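PDB 6GMF: putative cytochrome P450 hydroxylase from Chondromyces apiculatus DSM 436, which probably acts as a heme-dependent monooxygenase of the cytochrome P450 family, using molecular oxygen to oxidise terpenes. Local coordinates for residues K124-A129 against P389-V394. Residues are numbered along the deposited sequence; the frame is centred on the assembly and turned at random.
Sequences KSTFEA and PLRATV
The F127 ring takes L390 CB over one face, 3.9 Å above the ring plane and offset toward the rim. This is a CH-pi contact. At the ring edge, near its plane, lies the methyl of A392, with CB 4.3 Å from F127 CE1. L390 CD2 reaches both F127 CZ (3.8 Å) and the methyl of A129, bridging ring and helix start. F127 holds CG between its backbone N and carbonyl carbon (chi1 65°), which brings the ring across to the neighbouring strand. On the other face of the sheet, T126 OG1 lies over the R391 guanidinium, 3.8 Å from NH1 and not hydrogen-bonded. Strands 126-128 and 389-391 run antiparallel, away from the heme. F127 and L390 form a hydrogen-bonded pair: L390 N to F127 O is 2.8 Å, and F127 N to L390 O is 2.9 Å. A392 N bonds S125 O as well. Strand 368-369 flanks 389-391 on its other side. E128 caps the start of helix 129-134 with OE1 on V131 N, while OE2 bonds T130 OG1 and L388 N. Replacing F127 with an alanine would probably leave L390 CB and the A392 methyl without their aromatic partner and open a gap beside L121 and L364. Backbone bonds thus set the strand register, while F127, L390, A392 and A129 pack one apolar face against the helix start.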
ATOM      1  N   LYS A 124      25.630  13.749   7.694  1.00 33.06           N
ATOM      2  CA  LYS A 124      24.969  13.179   8.875  1.00 35.98           C
ATOM      3  C   LYS A 124      25.482  11.746   9.077  1.00 31.76           C
ATOM      4  O   LYS A 124      25.781  11.064   8.093  1.00 34.98           O
ATOM      5  CB  LYS A 124      23.453  13.062   8.704  1.00 35.86           C
ATOM      6  CG  LYS A 124      22.650  14.334   8.447  1.00 40.13           C
ATOM      7  CD  LYS A 124      21.272  14.002   7.850  1.00 39.15           C
ATOM      8  CE  LYS A 124      20.156  13.850   8.854  1.00 42.47           C
ATOM      9  NZ  LYS A 124      19.273  15.041   8.868  1.00 43.87           N
ATOM     10  N   SER A 125      25.536  11.288  10.333  1.00 28.05           N
ATOM     11  CA  SER A 125      25.829   9.859  10.579  1.00 29.11           C
ATOM     12  C   SER A 125      24.615   9.105  11.138  1.00 27.43           C
ATOM     13  O   SER A 125      24.676   7.871  11.232  1.00 28.40           O
ATOM     14  CB  SER A 125      27.042   9.664  11.464  1.00 29.87           C
ATOM     15  OG  SER A 125      26.884  10.368  12.667  1.00 29.90           O
ATOM     16  N   THR A 126      23.556   9.830  11.509  1.00 26.04           N
ATOM     17  CA  THR A 126      22.249   9.250  11.794  1.00 28.39           C
ATOM     18  C   THR A 126      21.176  10.012  11.005  1.00 28.10           C
ATOM     19  O   THR A 126      21.260  11.247  10.822  1.00 27.01           O
ATOM     20  CB  THR A 126      21.959   9.287  13.302  1.00 31.68           C
ATOM     21  OG1 THR A 126      22.879   8.439  13.987  1.00 37.00           O
ATOM     22  CG2 THR A 126      20.602   8.766  13.705  1.00 34.21           C
ATOM     23  N   PHE A 127      20.126   9.300  10.568  1.00 24.63           N
ATOM     24  CA  PHE A 127      18.976   9.983  10.000  1.00 23.83           C
ATOM     25  C   PHE A 127      17.704   9.198  10.328  1.00 23.10           C
ATOM     26  O   PHE A 127      17.763   8.012  10.679  1.00 23.41           O
ATOM     27  CB  PHE A 127      19.123  10.166   8.492  1.00 23.17           C
ATOM     28  CG  PHE A 127      19.140   8.891   7.681  1.00 23.92           C
ATOM     29  CD1 PHE A 127      20.308   8.162   7.539  1.00 25.08           C
ATOM     30  CD2 PHE A 127      18.001   8.430   7.037  1.00 23.23           C
ATOM     31  CE1 PHE A 127      20.334   6.983   6.812  1.00 26.12           C
ATOM     32  CE2 PHE A 127      18.032   7.258   6.295  1.00 24.17           C
ATOM     33  CZ  PHE A 127      19.190   6.520   6.211  1.00 26.25           C
ATOM     34  N   GLU A 128      16.562   9.901  10.248  1.00 22.29           N
ATOM     35  CA  GLU A 128      15.299   9.297  10.462  1.00 22.30           C
ATOM     36  C   GLU A 128      14.688   8.922   9.104  1.00 20.86           C
ATOM     37  O   GLU A 128      14.299   9.775   8.322  1.00 21.08           O
ATOM     38  CB  GLU A 128      14.436  10.224  11.304  1.00 24.09           C
ATOM     39  CG  GLU A 128      13.360   9.478  12.057  1.00 28.82           C
ATOM     40  CD  GLU A 128      12.248   9.090  11.124  1.00 29.22           C
ATOM     41  OE1 GLU A 128      11.549  10.006  10.648  1.00 32.62           O
ATOM     42  OE2 GLU A 128      12.107   7.889  10.870  1.00 23.90           O
ATOM     43  N   ALA A 129      14.695   7.619   8.812  1.00 20.15           N
ATOM     44  CA  ALA A 129      14.428   7.158   7.444  1.00 19.90           C
ATOM     45  C   ALA A 129      13.008   7.458   6.996  1.00 19.10           C
ATOM     46  O   ALA A 129      12.804   7.596   5.810  1.00 20.55           O
ATOM     47  CB  ALA A 129      14.727   5.697   7.346  1.00 20.59           C
ATOM     48  N   PRO A 389      14.960   5.480  12.943  1.00 23.25           N
ATOM     49  CA  PRO A 389      16.286   6.065  13.044  1.00 23.16           C
ATOM     50  C   PRO A 389      17.308   5.029  12.576  1.00 21.86           C
ATOM     51  O   PRO A 389      17.327   3.907  13.122  1.00 22.63           O
ATOM     52  CB  PRO A 389      16.393   6.430  14.530  1.00 22.11           C
ATOM     53  CG  PRO A 389      14.982   6.581  14.984  1.00 25.44           C
ATOM     54  CD  PRO A 389      14.271   5.456  14.244  1.00 23.04           C
ATOM     55  N   LEU A 390      18.158   5.422  11.614  1.00 22.42           N
ATOM     56  CA  LEU A 390      19.213   4.622  11.083  1.00 23.77           C
ATOM     57  C   LEU A 390      20.591   5.286  11.277  1.00 26.10           C
ATOM     58  O   LEU A 390      20.736   6.519  11.206  1.00 25.87           O
ATOM     59  CB  LEU A 390      18.972   4.473   9.579  1.00 24.70           C
ATOM     60  CG  LEU A 390      18.258   3.208   9.083  1.00 27.71           C
ATOM     61  CD1 LEU A 390      17.449   2.452  10.136  1.00 26.06           C
ATOM     62  CD2 LEU A 390      17.501   3.452   7.810  1.00 25.00           C
ATOM     63  N   ARG A 391      21.624   4.451  11.388  1.00 25.75           N
ATOM     64  CA  ARG A 391      22.993   4.913  11.422  1.00 28.84           C
ATOM     65  C   ARG A 391      23.632   4.513  10.093  1.00 27.02           C
ATOM     66  O   ARG A 391      23.588   3.345   9.736  1.00 29.67           O
ATOM     67  CB  ARG A 391      23.678   4.319  12.660  1.00 34.46           C
ATOM     68  CG  ARG A 391      25.193   4.436  12.748  1.00 44.97           C
ATOM     69  CD  ARG A 391      25.678   3.849  14.079  1.00 49.08           C
ATOM     70  NE  ARG A 391      24.733   4.044  15.184  1.00 51.87           N
ATOM     71  CZ  ARG A 391      24.632   5.161  15.908  1.00 58.49           C
ATOM     72  NH1 ARG A 391      25.446   6.179  15.676  1.00 62.95           N
ATOM     73  NH2 ARG A 391      23.715   5.266  16.856  1.00 59.80           N
ATOM     74  N   ALA A 392      24.119   5.506   9.330  1.00 24.85           N
ATOM     75  CA  ALA A 392      24.874   5.267   8.133  1.00 28.27           C
ATOM     76  C   ALA A 392      25.532   6.572   7.676  1.00 33.44           C
ATOM     77  O   ALA A 392      25.075   7.678   8.025  1.00 35.05           O
ATOM     78  CB  ALA A 392      23.985   4.723   7.040  1.00 31.95           C
ATOM     79  N   THR A 393      26.575   6.387   6.857  1.00 37.79           N
ATOM     80  CA  THR A 393      27.376   7.421   6.216  1.00 44.52           C
ATOM     81  C   THR A 393      27.025   7.504   4.735  1.00 38.47           C
ATOM     82  O   THR A 393      27.058   6.489   4.061  1.00 37.63           O
ATOM     83  CB  THR A 393      28.880   7.082   6.214  1.00 49.36           C
ATOM     84  OG1 THR A 393      29.087   5.814   5.583  1.00 59.71           O
ATOM     85  CG2 THR A 393      29.500   7.028   7.588  1.00 50.61           C
ATOM     86  N   VAL A 394      26.824   8.721   4.224  1.00 36.00           N
ATOM     87  CA  VAL A 394      26.496   8.906   2.826  1.00 42.96           C
ATOM     88  C   VAL A 394      27.782   9.064   2.002  1.00 51.32           C
ATOM     89  O   VAL A 394      28.766   9.664   2.457  1.00 51.01           O
ATOM     90  CB  VAL A 394      25.561  10.114   2.645  1.00 46.64           C
ATOM     91  CG1 VAL A 394      24.996  10.184   1.238  1.00 48.36           C
ATOM     92  CG2 VAL A 394      24.444  10.094   3.675  1.00 51.21           C
TER